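Local coordinates for protein mannose-6-phosphate isomerase (Bacillus subtilis, PDB 1QWR) that catalyses the reversible, zinc-dependent isomerisation of D-mannose 6-phosphate to D-fructose 6-phosphate, a step of carbohydrate metabolism, at residues 131-136 with 157-162; 8-13 with 54-59; 86-91 with 186-191; 264-269 with 301-306; 21-26 with 34-39. One frame throughout, in Å; residues are numbered along the deposited sequence.

Contact 1: 131-136 with 157-162; sequences EIIYGH and LRRIKI
Arg159 and Ile133 stand side by side, pointing the same way, and the guanidinium lies over the isoleucine, with Ile133 CG1 4.0 Å from the plane above its centre. Glu131 crosses the arginine at a slant and sets OE1 3.1 Å from Arg159 NH1, a salt bridge with the carboxylate and guanidinium planes 19° apart. Because the arginine is extended from CG to NE, it can shield an apolar branch and still meet an acid. Leu157 leans over Ile133 on this same face, and their CD1 atoms are 3.7 Å apart. The two segments are antiparallel strands, with 131-136 as the middle strand of a three-stranded sheet and 157-161 at its edge. Between Ile133 and His136 the register slips by one residue in a beta bulge. Gly135 suits it, since at its phi of 91° a CB would jam against the preceding carbonyl oxygen. On the opposite face Ile132 and Ile160 lie alongside each other (CG1 to CB 3.8 Å), while Ile162 meets Ile132 at about a right angle, CG2 to CG2 at 3.7 Å. Tyr168 and Trp121 pack against this branched, beta-preferring cluster. Tyr134 runs beside Ile160, its CB 3.9 Å from Ile160 CD1, and its hydroxyl bonds to Tyr169 O. The tyrosine side chain comes within about 5 Å of that of His176, a zinc ligand.

Contact 2: 8-13 with 54-59; sequences PIFLTP and VANGPY
Asn56 reaches across to the strand and uses both ends of its amide as hydrogen-bonding groups. Asn56 OD1 accepts from Phe10 N at 2.7 Å, and Asn56 ND2 gives a nearly straight bond (177°) to Pro8 O at 3.2 Å, with that oxygen lying in the amide plane. An asparagine fits because a short side chain carrying both a donor and an acceptor can imitate the peptide of a neighbouring strand. Its CG lies between the backbone N and the carbonyl carbon (chi1 67°), which swings the amide toward residues 8 to 10. A third bond is purely backbone, from Ala55 N to Phe10 O at 2.8 Å. Here the short strand 53-54 pairs antiparallel with strand 9-17, and Leu11 and Val54 form a non-hydrogen-bonded pair whose side chains diverge. The other side of strand 9-17 bonds to strand 296-299, so this strand links the N-terminal catalytic region to the C-terminal cupin. Among the apolar contacts, Ile9 slants against Val54, CG2 to CG1 at 3.9 Å, with Leu67 of helix 64-70 packing on both, and Phe10 CB lies 4.1 Å from Ala55 CB. Elsewhere polar atoms meet carbon: Phe10 presents its ring edge to Asn56 OD1, ring and amide planes 76° apart, and the small Ala55 lets its CB approach Thr12 OG1 to 3.4 Å.

Contact 3: 86-91 with 186-191; sequences LTKLLD and ETQQNS
The carboxylate of Glu186 has Leu90 over one of its faces, with Leu90 CD1 3.6 Å from Glu186 CD. Glu186 OE2 takes the indole N-H of Trp121, and OE1 accepts from a water at 2.7 Å that also accepts a hydrogen bond from Lys88 NZ. The lysine, extended beyond CG, runs beside Glu186 in the same direction. Its NZ stays 4.3 Å from Glu186 OE1, beyond salt-bridge range, so the shared water joins the opposite charges, while Glu40 supplies the direct salt bridge. Gln188 crosses the outer half of the lysine at about a right angle, and its CG packs 3.7 Å from Leu86 CB. On the other face of the sheet Thr87 and Thr187 hold one water between their hydroxyls, each OG1 2.8 Å from it, a polar link suited to small beta-branched residues. Paired backbone bonds join Leu86 with Gln188 and Lys88 with Glu186. These are adjacent antiparallel strands of the cupin beta-barrel, and the face bearing Lys88, Glu186 and Gln188 borders the metal site: the side chain of Glu186 comes to about 4 Å from the zinc ion bound by His101, Glu119 and His176.

Contact 4: 264-269 with 301-306; sequences MAQDES and AQMPDF. With SO4 (sulfate ion), chain D.
Met264, a selenomethionine in this crystal, packs its CB over one face of the Phe306 ring, 3.5 Å from the centroid and 20° off the ring normal, in a CH-pi contact. Its CG follows along the rim, 3.3 Å from Phe306 CE1. The phenylalanine reaches this place with CG between its backbone N and carbonyl carbon (chi1 61°). The two residues form an antiparallel hydrogen-bonded pair, Met264 N giving to Phe306 O at 2.7 Å and Phe306 N returning to Met264 O. This is the tight end, where neighbouring strands 261-264 and 306-309 of a four-stranded antiparallel sheet in the cupin region meet and Leu282 and Tyr284 pack on the ring. Further along the chains part, and waters fill in between the remaining direct contacts. One accepts from Gln266 N and lies within bonding distance of Met303 O and Asp305 OD1; another sits between Glu268 O and Ala301 O. Gln266 is apolar at its base, CB to Met303 CB at 3.7 Å, whereas its amide folds back to take Glu268 N on OE1, at 2.8 Å, and to give NE2 to Glu268 O and Pro300 O. On the outer side a sulfate accepts from Ala265 N at 3.2 Å and from Arg237. A backbone N-H and an arginine thus make a small anion-binding spot, probably filled from the crystallisation liquor.

Contact 5: 21-26 with 34-39; sequences GGTALR and PSESTG. With ACT (acetate ion), chain F.
Arg26 meets Glu36 end-on, its two terminal nitrogens each taking one carboxylate oxygen: NH2 to OE1 at 2.7 Å and NH1 to OE2 at 3.2 Å. Both oxygens use their syn lone pairs, and the two groups are nearly coplanar, 12° apart, which fixes their rotation. The arginine bends at chi3 (63°) to turn its end toward the acid. Arg26 NH1 also makes a long bond (3.3 Å) to OXT of an acetate, probably from the crystallisation liquor, that Ile33 N holds too. Thr23 CG2 lies 3.4 Å from Glu36 OE1. Gly22 and Thr38 exchange two backbone bonds, the shorter from Thr38 N to Gly22 O at 2.8 Å. Gly21 must be small, because a CB would hit the backbone of residues 37 to 39. A water bonded to Leu25 N lies 2.9 Å from Thr38 O, between helix 24-29 and strand 38-44. Leu25 and Thr38 pack on Ile33, Phe15 of strand 9-17 covers Thr38, and Asp91 of strand 85-92 takes Ala24 N.

From the N terminus, strand 9-17 enters contact 2, whose loop closes at residues 54-59. Nested within that loop is contact 5, which folds helix 24-29 back onto the start of strand 38-44. Contact 3 then closes a much longer loop, from 86-91 to 186-191, and contact 1 is nested inside it, forming the edge of a separate small sheet. Contact 4 comes last, in series with the others, within the C-terminal cupin; no two loops cross. Contact 3 lies near the chain's centre and touches contact 5 through Asp91. Contacts 2 and 4 touch where Pro8 packs on Met303, joining the two cupin regions, while contact 1 lies on the opposite side of the chain's centre from both.

Contact 1: 131-136 with 157-162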
# COMPACT_ATOMS: atom_id res chain seq x y z
N GLU A 131 15.34 8.27 -4.30
CA GLU A 131 15.47 7.10 -5.14
C GLU A 131 14.79 5.91 -4.49
O GLU A 131 14.34 5.97 -3.34
CB GLU A 131 16.94 6.68 -5.29
CG GLU A 131 17.93 7.71 -5.75
CD GLU A 131 19.33 7.11 -5.80
OE1 GLU A 131 19.83 6.67 -4.73
OE2 GLU A 131 19.93 7.06 -6.90
N ILE A 132 14.73 4.82 -5.24
CA ILE A 132 14.23 3.55 -4.75
C ILE A 132 15.19 2.50 -5.32
O ILE A 132 15.87 2.75 -6.32
CB ILE A 132 12.79 3.23 -5.25
CG1 ILE A 132 12.76 3.12 -6.76
CG2 ILE A 132 11.83 4.29 -4.71
CD1 ILE A 132 11.43 2.57 -7.32
N ILE A 133 15.25 1.36 -4.66
CA ILE A 133 16.06 0.23 -5.12
C ILE A 133 15.00 -0.68 -5.74
O ILE A 133 14.01 -1.02 -5.08
CB ILE A 133 16.75 -0.47 -3.95
CG1 ILE A 133 17.81 0.45 -3.36
CG2 ILE A 133 17.39 -1.77 -4.43
CD1 ILE A 133 18.35 -0.00 -2.02
N TYR A 134 15.21 -1.05 -7.00
CA TYR A 134 14.26 -1.89 -7.72
C TYR A 134 14.99 -2.80 -8.71
O TYR A 134 15.43 -2.33 -9.77
CB TYR A 134 13.27 -1.00 -8.49
CG TYR A 134 12.11 -1.73 -9.15
CD1 TYR A 134 10.85 -1.74 -8.55
CD2 TYR A 134 12.26 -2.36 -10.38
CE1 TYR A 134 9.77 -2.37 -9.17
CE2 TYR A 134 11.19 -2.98 -11.02
CZ TYR A 134 9.95 -2.98 -10.41
OH TYR A 134 8.89 -3.58 -11.03
N GLY A 135 15.08 -4.08 -8.38
CA GLY A 135 15.74 -5.03 -9.26
C GLY A 135 17.22 -5.17 -8.95
O GLY A 135 17.74 -4.48 -8.06
N HIS A 136 17.89 -6.04 -9.70
CA HIS A 136 19.31 -6.29 -9.48
C HIS A 136 19.99 -6.77 -10.76
O HIS A 136 19.33 -7.01 -11.77
CB HIS A 136 19.49 -7.35 -8.40
CG HIS A 136 18.97 -8.69 -8.81
ND1 HIS A 136 17.65 -9.07 -8.63
CD2 HIS A 136 19.57 -9.71 -9.48
CE1 HIS A 136 17.47 -10.26 -9.17
NE2 HIS A 136 18.61 -10.67 -9.70
N LEU A 157 22.57 -3.96 -6.84
CA LEU A 157 21.30 -3.23 -6.87
C LEU A 157 21.10 -2.29 -8.04
O LEU A 157 22.05 -1.70 -8.55
CB LEU A 157 21.13 -2.44 -5.58
CG LEU A 157 21.33 -3.17 -4.25
CD1 LEU A 157 21.11 -2.18 -3.12
CD2 LEU A 157 20.38 -4.35 -4.14
N ARG A 158 19.85 -2.17 -8.47
CA ARG A 158 19.49 -1.26 -9.54
C ARG A 158 18.69 -0.17 -8.84
O ARG A 158 17.87 -0.44 -7.96
CB ARG A 158 18.65 -1.97 -10.61
CG ARG A 158 19.43 -3.00 -11.42
CD ARG A 158 18.52 -3.82 -12.33
NE ARG A 158 17.83 -3.02 -13.35
CZ ARG A 158 18.40 -2.53 -14.44
NH1 ARG A 158 19.69 -2.76 -14.68
NH2 ARG A 158 17.68 -1.84 -15.32
N ARG A 159 18.95 1.08 -9.22
CA ARG A 159 18.26 2.19 -8.58
C ARG A 159 17.50 3.04 -9.58
O ARG A 159 17.89 3.15 -10.74
CB ARG A 159 19.28 3.04 -7.82
CG ARG A 159 19.94 2.31 -6.66
CD ARG A 159 21.10 3.10 -6.07
NE ARG A 159 21.53 2.57 -4.77
CZ ARG A 159 21.00 2.93 -3.60
NH1 ARG A 159 20.02 3.83 -3.55
NH2 ARG A 159 21.47 2.41 -2.47
N ILE A 160 16.39 3.61 -9.13
CA ILE A 160 15.55 4.44 -9.98
C ILE A 160 15.30 5.75 -9.27
O ILE A 160 14.96 5.77 -8.09
CB ILE A 160 14.20 3.77 -10.26
CG1 ILE A 160 14.42 2.42 -10.97
CG2 ILE A 160 13.32 4.69 -11.10
CD1 ILE A 160 13.13 1.68 -11.31
N LYS A 161 15.49 6.85 -10.00
CA LYS A 161 15.28 8.18 -9.46
C LYS A 161 13.78 8.44 -9.51
O LYS A 161 13.16 8.27 -10.55
CB LYS A 161 16.02 9.22 -10.31
CG LYS A 161 16.56 10.38 -9.50
CD LYS A 161 15.46 11.03 -8.69
CE LYS A 161 16.01 12.00 -7.68
NZ LYS A 161 14.98 12.32 -6.67
N ILE A 162 13.22 8.87 -8.39
CA ILE A 162 11.77 9.11 -8.33
C ILE A 162 11.38 10.55 -8.07
O ILE A 162 12.18 11.36 -7.60
CB ILE A 162 11.13 8.25 -7.22
CG1 ILE A 162 11.68 8.69 -5.86
CG2 ILE A 162 11.43 6.77 -7.47
CD1 ILE A 162 10.90 8.14 -4.65
O HOH W 1 15.39 -1.41 -12.65

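Contact 2: 8-13 with 54-59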
# COMPACT_ATOMS: atom_id res chain seq x y z
N PRO A 8 -20.81 4.62 2.89
CA PRO A 8 -19.35 4.56 3.05
C PRO A 8 -18.95 3.95 4.38
O PRO A 8 -19.61 4.21 5.40
CB PRO A 8 -18.92 6.03 2.93
CG PRO A 8 -19.97 6.60 2.00
CD PRO A 8 -21.24 5.99 2.54
N ILE A 9 -17.88 3.16 4.39
CA ILE A 9 -17.41 2.53 5.63
C ILE A 9 -16.03 3.11 5.93
O ILE A 9 -15.07 2.74 5.26
CB ILE A 9 -17.32 1.00 5.46
CG1 ILE A 9 -18.70 0.44 5.09
CG2 ILE A 9 -16.78 0.33 6.75
CD1 ILE A 9 -18.64 -0.97 4.53
N PHE A 10 -15.94 3.99 6.92
CA PHE A 10 -14.66 4.60 7.25
C PHE A 10 -13.88 3.71 8.19
O PHE A 10 -14.47 2.99 9.01
CB PHE A 10 -14.87 5.99 7.87
CG PHE A 10 -15.29 7.04 6.88
CD1 PHE A 10 -14.34 7.90 6.31
CD2 PHE A 10 -16.61 7.13 6.47
CE1 PHE A 10 -14.72 8.84 5.33
CE2 PHE A 10 -17.01 8.07 5.49
CZ PHE A 10 -16.06 8.92 4.92
N LEU A 11 -12.56 3.76 8.06
CA LEU A 11 -11.66 2.93 8.85
C LEU A 11 -10.73 3.75 9.73
O LEU A 11 -10.19 4.76 9.30
CB LEU A 11 -10.83 2.03 7.93
CG LEU A 11 -11.79 1.16 7.10
CD1 LEU A 11 -11.07 0.44 6.00
CD2 LEU A 11 -12.48 0.19 8.07
N THR A 12 -10.56 3.29 10.95
CA THR A 12 -9.67 3.97 11.89
C THR A 12 -8.28 3.40 11.68
O THR A 12 -8.09 2.19 11.73
CB THR A 12 -10.07 3.70 13.33
OG1 THR A 12 -11.35 4.29 13.56
CG2 THR A 12 -9.03 4.30 14.30
N PRO A 13 -7.29 4.27 11.46
CA PRO A 13 -5.91 3.83 11.24
C PRO A 13 -5.19 3.13 12.40
O PRO A 13 -5.42 3.41 13.58
CB PRO A 13 -5.20 5.12 10.81
CG PRO A 13 -5.98 6.20 11.49
CD PRO A 13 -7.42 5.74 11.38
N VAL A 54 -13.93 -0.34 12.05
CA VAL A 54 -14.91 0.54 11.43
C VAL A 54 -15.13 1.76 12.32
O VAL A 54 -15.40 1.64 13.53
CB VAL A 54 -16.23 -0.18 11.21
CG1 VAL A 54 -17.25 0.77 10.61
CG2 VAL A 54 -16.00 -1.38 10.30
N ALA A 55 -15.01 2.93 11.71
CA ALA A 55 -15.11 4.18 12.41
C ALA A 55 -16.50 4.79 12.49
O ALA A 55 -16.73 5.71 13.29
CB ALA A 55 -14.14 5.20 11.78
N ASN A 56 -17.43 4.29 11.69
CA ASN A 56 -18.78 4.89 11.65
C ASN A 56 -19.88 3.90 11.31
O ASN A 56 -19.62 2.78 10.89
CB ASN A 56 -18.86 5.95 10.56
CG ASN A 56 -18.74 5.32 9.16
OD1 ASN A 56 -17.72 4.70 8.84
ND2 ASN A 56 -19.78 5.47 8.33
N GLY A 57 -21.12 4.37 11.46
CA GLY A 57 -22.27 3.56 11.12
C GLY A 57 -22.56 2.40 12.05
O GLY A 57 -21.95 2.28 13.11
N PRO A 58 -23.49 1.52 11.66
CA PRO A 58 -23.93 0.33 12.39
C PRO A 58 -22.81 -0.65 12.72
O PRO A 58 -22.87 -1.35 13.73
CB PRO A 58 -24.98 -0.29 11.46
CG PRO A 58 -25.46 0.88 10.66
CD PRO A 58 -24.17 1.59 10.36
N TYR A 59 -21.79 -0.70 11.87
CA TYR A 59 -20.67 -1.62 12.11
C TYR A 59 -19.54 -0.99 12.91
O TYR A 59 -18.48 -1.61 13.06
CB TYR A 59 -20.14 -2.16 10.79
CG TYR A 59 -21.17 -2.92 10.00
CD1 TYR A 59 -22.01 -3.84 10.63
CD2 TYR A 59 -21.31 -2.73 8.62
CE1 TYR A 59 -22.96 -4.56 9.91
CE2 TYR A 59 -22.27 -3.45 7.89
CZ TYR A 59 -23.09 -4.36 8.54
OH TYR A 59 -24.03 -5.09 7.84

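Contact 3: 86-91 with 186-191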
# COMPACT_ATOMS: atom_id res chain seq x y z
N LEU A 86 -4.25 -4.79 1.35
CA LEU A 86 -3.77 -4.04 2.49
C LEU A 86 -3.23 -2.73 1.96
O LEU A 86 -2.42 -2.72 1.03
CB LEU A 86 -2.69 -4.83 3.22
CG LEU A 86 -1.80 -4.11 4.24
CD1 LEU A 86 -2.66 -3.56 5.39
CD2 LEU A 86 -0.77 -5.13 4.77
N THR A 87 -3.70 -1.61 2.51
CA THR A 87 -3.26 -0.30 2.06
C THR A 87 -2.59 0.43 3.20
O THR A 87 -3.14 0.52 4.30
CB THR A 87 -4.45 0.55 1.58
OG1 THR A 87 -5.16 -0.16 0.56
CG2 THR A 87 -3.98 1.89 1.04
N LYS A 88 -1.42 0.98 2.92
CA LYS A 88 -0.66 1.73 3.93
C LYS A 88 -0.16 3.07 3.43
O LYS A 88 -0.02 3.28 2.21
CB LYS A 88 0.60 0.96 4.32
CG LYS A 88 0.38 -0.44 4.85
CD LYS A 88 1.77 -1.08 5.08
CE LYS A 88 1.70 -2.56 5.44
NZ LYS A 88 3.08 -3.05 5.70
N LEU A 89 0.09 3.96 4.39
CA LEU A 89 0.75 5.24 4.15
C LEU A 89 2.12 5.01 4.81
O LEU A 89 2.18 4.57 5.98
CB LEU A 89 0.02 6.40 4.85
CG LEU A 89 -1.15 6.96 4.05
CD1 LEU A 89 -1.90 7.99 4.92
CD2 LEU A 89 -0.65 7.63 2.74
N LEU A 90 3.21 5.28 4.08
CA LEU A 90 4.55 5.04 4.59
C LEU A 90 5.37 6.32 4.71
O LEU A 90 5.47 7.09 3.75
CB LEU A 90 5.32 4.09 3.66
CG LEU A 90 4.63 2.78 3.28
CD1 LEU A 90 5.48 2.05 2.23
CD2 LEU A 90 4.45 1.93 4.51
N ASP A 91 5.93 6.54 5.90
CA ASP A 91 6.76 7.71 6.16
C ASP A 91 8.19 7.18 6.14
O ASP A 91 8.71 6.70 7.18
CB ASP A 91 6.44 8.28 7.55
CG ASP A 91 7.35 9.43 7.94
OD1 ASP A 91 8.15 9.90 7.09
OD2 ASP A 91 7.26 9.86 9.11
N GLU A 186 1.04 2.79 -0.35
CA GLU A 186 1.37 1.45 -0.78
C GLU A 186 0.15 0.54 -0.78
O GLU A 186 -0.49 0.35 0.26
CB GLU A 186 2.43 0.88 0.16
CG GLU A 186 3.04 -0.45 -0.26
CD GLU A 186 4.05 -0.91 0.77
OE1 GLU A 186 3.64 -1.14 1.93
OE2 GLU A 186 5.26 -1.03 0.44
N THR A 187 -0.18 -0.02 -1.93
CA THR A 187 -1.33 -0.93 -2.01
C THR A 187 -0.71 -2.31 -2.22
O THR A 187 0.11 -2.49 -3.09
CB THR A 187 -2.28 -0.52 -3.16
OG1 THR A 187 -2.76 0.82 -2.92
CG2 THR A 187 -3.50 -1.47 -3.21
N GLN A 188 -1.08 -3.27 -1.38
CA GLN A 188 -0.47 -4.60 -1.48
C GLN A 188 -1.47 -5.72 -1.15
O GLN A 188 -2.61 -5.45 -0.76
CB GLN A 188 0.71 -4.64 -0.50
CG GLN A 188 0.30 -4.58 0.99
CD GLN A 188 1.18 -3.63 1.81
OE1 GLN A 188 0.99 -2.40 1.80
NE2 GLN A 188 2.16 -4.18 2.50
N GLN A 189 -1.07 -6.98 -1.35
CA GLN A 189 -1.95 -8.07 -0.98
C GLN A 189 -1.92 -8.04 0.55
O GLN A 189 -0.97 -7.52 1.13
CB GLN A 189 -1.40 -9.43 -1.41
CG GLN A 189 -1.32 -9.60 -2.91
CD GLN A 189 -0.85 -10.98 -3.26
OE1 GLN A 189 -1.62 -11.95 -3.20
NE2 GLN A 189 0.41 -11.09 -3.60
N ASN A 190 -2.94 -8.64 1.16
CA ASN A 190 -3.09 -8.74 2.63
C ASN A 190 -2.07 -9.77 3.16
O ASN A 190 -2.34 -10.97 3.27
CB ASN A 190 -4.53 -9.15 2.92
CG ASN A 190 -4.79 -9.39 4.39
OD1 ASN A 190 -4.00 -9.00 5.26
ND2 ASN A 190 -5.92 -10.02 4.69
N SER A 191 -0.87 -9.29 3.46
CA SER A 191 0.22 -10.17 3.85
C SER A 191 1.28 -9.36 4.56
O SER A 191 1.35 -8.14 4.36
CB SER A 191 0.82 -10.79 2.57
OG SER A 191 2.14 -11.30 2.76
O HOH W 2 -5.30 1.09 -1.90
O HOH W 3 2.56 -5.93 5.92
O HOH W 4 4.87 -2.64 3.75

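Contact 4: 264-269 with 301-306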
# COMPACT_ATOMS: atom_id res chain seq x y z
N MSE A 264 -20.09 10.22 -9.67
CA MSE A 264 -19.50 8.89 -9.62
C MSE A 264 -20.51 7.77 -9.50
O MSE A 264 -21.66 7.98 -9.13
CB MSE A 264 -18.57 8.77 -8.42
CG MSE A 264 -17.97 10.07 -7.93
SE MSE A 264 -16.51 10.65 -9.01
CE MSE A 264 -15.14 9.45 -8.37
N ALA A 265 -20.03 6.57 -9.79
CA ALA A 265 -20.80 5.34 -9.70
C ALA A 265 -19.82 4.36 -9.08
O ALA A 265 -18.60 4.51 -9.24
CB ALA A 265 -21.20 4.87 -11.07
N GLN A 266 -20.34 3.39 -8.34
CA GLN A 266 -19.51 2.37 -7.71
C GLN A 266 -19.93 1.10 -8.42
O GLN A 266 -20.91 0.47 -8.03
CB GLN A 266 -19.84 2.27 -6.22
CG GLN A 266 -18.72 1.65 -5.37
CD GLN A 266 -18.29 0.30 -5.91
OE1 GLN A 266 -17.53 0.21 -6.88
NE2 GLN A 266 -18.77 -0.75 -5.29
N ASP A 267 -19.23 0.74 -9.48
CA ASP A 267 -19.65 -0.45 -10.22
C ASP A 267 -18.77 -1.67 -9.99
O ASP A 267 -18.89 -2.65 -10.73
CB ASP A 267 -19.73 -0.17 -11.72
CG ASP A 267 -20.78 0.87 -12.06
OD1 ASP A 267 -21.96 0.70 -11.65
OD2 ASP A 267 -20.44 1.85 -12.75
N GLU A 268 -17.90 -1.62 -8.99
CA GLU A 268 -17.03 -2.77 -8.70
C GLU A 268 -17.59 -3.52 -7.50
O GLU A 268 -18.62 -3.14 -6.93
CB GLU A 268 -15.60 -2.30 -8.39
CG GLU A 268 -14.91 -1.50 -9.50
CD GLU A 268 -14.78 -2.28 -10.81
OE1 GLU A 268 -14.56 -3.51 -10.76
OE2 GLU A 268 -14.88 -1.65 -11.89
N SER A 269 -16.90 -4.57 -7.08
CA SER A 269 -17.35 -5.34 -5.92
C SER A 269 -17.29 -4.45 -4.67
O SER A 269 -18.10 -4.59 -3.76
CB SER A 269 -16.47 -6.57 -5.74
OG SER A 269 -16.75 -7.47 -6.79
N ALA A 301 -20.40 -2.71 -2.19
CA ALA A 301 -20.97 -3.21 -3.44
C ALA A 301 -22.21 -2.44 -3.87
O ALA A 301 -22.32 -2.04 -5.04
CB ALA A 301 -21.32 -4.69 -3.30
N GLN A 302 -23.14 -2.23 -2.94
CA GLN A 302 -24.39 -1.53 -3.25
C GLN A 302 -24.37 -0.01 -3.04
O GLN A 302 -25.42 0.62 -2.92
CB GLN A 302 -25.54 -2.15 -2.45
CG GLN A 302 -25.69 -3.66 -2.66
CD GLN A 302 -25.59 -4.09 -4.12
OE1 GLN A 302 -26.15 -3.45 -5.02
NE2 GLN A 302 -24.88 -5.20 -4.36
N MSE A 303 -23.18 0.58 -3.00
CA MSE A 303 -23.09 2.02 -2.83
C MSE A 303 -23.89 2.70 -3.94
O MSE A 303 -23.73 2.37 -5.13
CB MSE A 303 -21.62 2.45 -2.95
CG MSE A 303 -21.40 3.95 -2.80
SE MSE A 303 -21.81 4.62 -1.00
CE MSE A 303 -21.82 6.53 -1.54
N PRO A 304 -24.78 3.65 -3.58
CA PRO A 304 -25.57 4.36 -4.59
C PRO A 304 -24.68 5.32 -5.39
O PRO A 304 -23.58 5.67 -4.95
CB PRO A 304 -26.60 5.15 -3.77
CG PRO A 304 -26.65 4.46 -2.45
CD PRO A 304 -25.23 3.99 -2.21
N ASP A 305 -25.14 5.73 -6.56
CA ASP A 305 -24.35 6.69 -7.32
C ASP A 305 -24.18 7.89 -6.39
O ASP A 305 -25.06 8.19 -5.57
CB ASP A 305 -25.07 7.10 -8.61
CG ASP A 305 -25.05 5.99 -9.66
OD1 ASP A 305 -24.52 4.89 -9.38
OD2 ASP A 305 -25.57 6.22 -10.77
N PHE A 306 -23.05 8.56 -6.51
CA PHE A 306 -22.75 9.68 -5.63
C PHE A 306 -21.95 10.78 -6.32
O PHE A 306 -21.55 10.63 -7.47
CB PHE A 306 -21.95 9.15 -4.43
CG PHE A 306 -20.63 8.52 -4.80
CD1 PHE A 306 -19.43 9.23 -4.66
CD2 PHE A 306 -20.58 7.21 -5.28
CE1 PHE A 306 -18.19 8.63 -4.99
CE2 PHE A 306 -19.36 6.60 -5.62
CZ PHE A 306 -18.17 7.31 -5.47
S SO4 D . -16.21 6.53 -10.98
O1 SO4 D . -15.81 5.12 -11.07
O2 SO4 D . -15.15 7.38 -11.58
O3 SO4 D . -17.50 6.75 -11.67
O4 SO4 D . -16.38 6.88 -9.55
O HOH W 5 -23.19 3.17 -7.79
O HOH W 6 -21.23 -3.15 -7.55

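Contact 5: 21-26 with 34-39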
# COMPACT_ATOMS: atom_id res chain seq x y z
N GLY A 21 11.21 5.10 10.48
CA GLY A 21 10.05 5.98 10.52
C GLY A 21 10.32 7.36 11.10
O GLY A 21 11.41 7.64 11.62
N GLY A 22 9.32 8.22 11.00
CA GLY A 22 9.44 9.58 11.51
C GLY A 22 8.13 10.08 12.10
O GLY A 22 7.41 9.32 12.74
N THR A 23 7.83 11.36 11.86
CA THR A 23 6.60 11.98 12.38
C THR A 23 5.76 12.57 11.25
O THR A 23 4.77 13.23 11.52
CB THR A 23 6.91 13.15 13.40
OG1 THR A 23 7.66 14.17 12.75
CG2 THR A 23 7.71 12.65 14.60
N ALA A 24 6.13 12.32 9.99
CA ALA A 24 5.37 12.88 8.88
C ALA A 24 3.88 12.52 8.90
O ALA A 24 3.05 13.29 8.40
CB ALA A 24 6.00 12.47 7.53
N LEU A 25 3.54 11.36 9.46
CA LEU A 25 2.13 10.96 9.50
C LEU A 25 1.35 11.91 10.41
O LEU A 25 0.16 12.17 10.19
CB LEU A 25 2.00 9.51 9.99
CG LEU A 25 2.48 8.51 8.93
CD1 LEU A 25 2.69 7.12 9.53
CD2 LEU A 25 1.41 8.45 7.81
N ARG A 26 2.02 12.43 11.43
CA ARG A 26 1.35 13.38 12.29
C ARG A 26 1.43 14.77 11.66
O ARG A 26 0.43 15.48 11.56
CB ARG A 26 2.00 13.43 13.68
CG ARG A 26 1.38 14.53 14.55
CD ARG A 26 1.95 14.58 15.94
NE ARG A 26 3.37 14.89 15.95
CZ ARG A 26 4.27 14.16 16.60
NH1 ARG A 26 3.89 13.08 17.27
NH2 ARG A 26 5.55 14.51 16.59
N PRO A 34 2.08 6.60 17.67
CA PRO A 34 2.67 5.90 18.82
C PRO A 34 4.06 6.35 19.25
O PRO A 34 4.39 6.28 20.44
CB PRO A 34 2.69 4.43 18.38
CG PRO A 34 1.73 4.40 17.18
CD PRO A 34 2.01 5.68 16.52
N SER A 35 4.88 6.74 18.28
CA SER A 35 6.23 7.19 18.60
C SER A 35 6.70 8.23 17.60
O SER A 35 6.00 8.55 16.63
CB SER A 35 7.21 6.00 18.62
OG SER A 35 7.79 5.74 17.36
N GLU A 36 7.88 8.80 17.85
CA GLU A 36 8.43 9.79 16.94
C GLU A 36 9.16 9.09 15.79
O GLU A 36 9.80 9.74 14.96
CB GLU A 36 9.36 10.75 17.69
CG GLU A 36 8.68 11.39 18.90
CD GLU A 36 7.43 12.18 18.53
OE1 GLU A 36 7.58 13.28 17.96
OE2 GLU A 36 6.31 11.70 18.79
N SER A 37 9.07 7.76 15.77
CA SER A 37 9.65 6.95 14.69
C SER A 37 8.55 6.04 14.17
O SER A 37 8.64 4.83 14.30
CB SER A 37 10.81 6.08 15.19
OG SER A 37 11.99 6.85 15.36
N THR A 38 7.49 6.63 13.62
CA THR A 38 6.38 5.84 13.10
C THR A 38 6.54 5.74 11.58
O THR A 38 6.48 6.74 10.88
CB THR A 38 5.03 6.51 13.47
OG1 THR A 38 4.90 6.54 14.91
CG2 THR A 38 3.84 5.74 12.87
N GLY A 39 6.77 4.53 11.09
CA GLY A 39 6.96 4.36 9.66
C GLY A 39 5.73 3.97 8.88
O GLY A 39 5.62 4.32 7.70
C ACT F . 0.40 13.06 19.10
O ACT F . -0.80 13.02 19.49
OXT ACT F . 0.97 12.15 18.44
CH3 ACT F . 1.12 14.40 19.22
O HOH W 7 5.20 9.32 10.72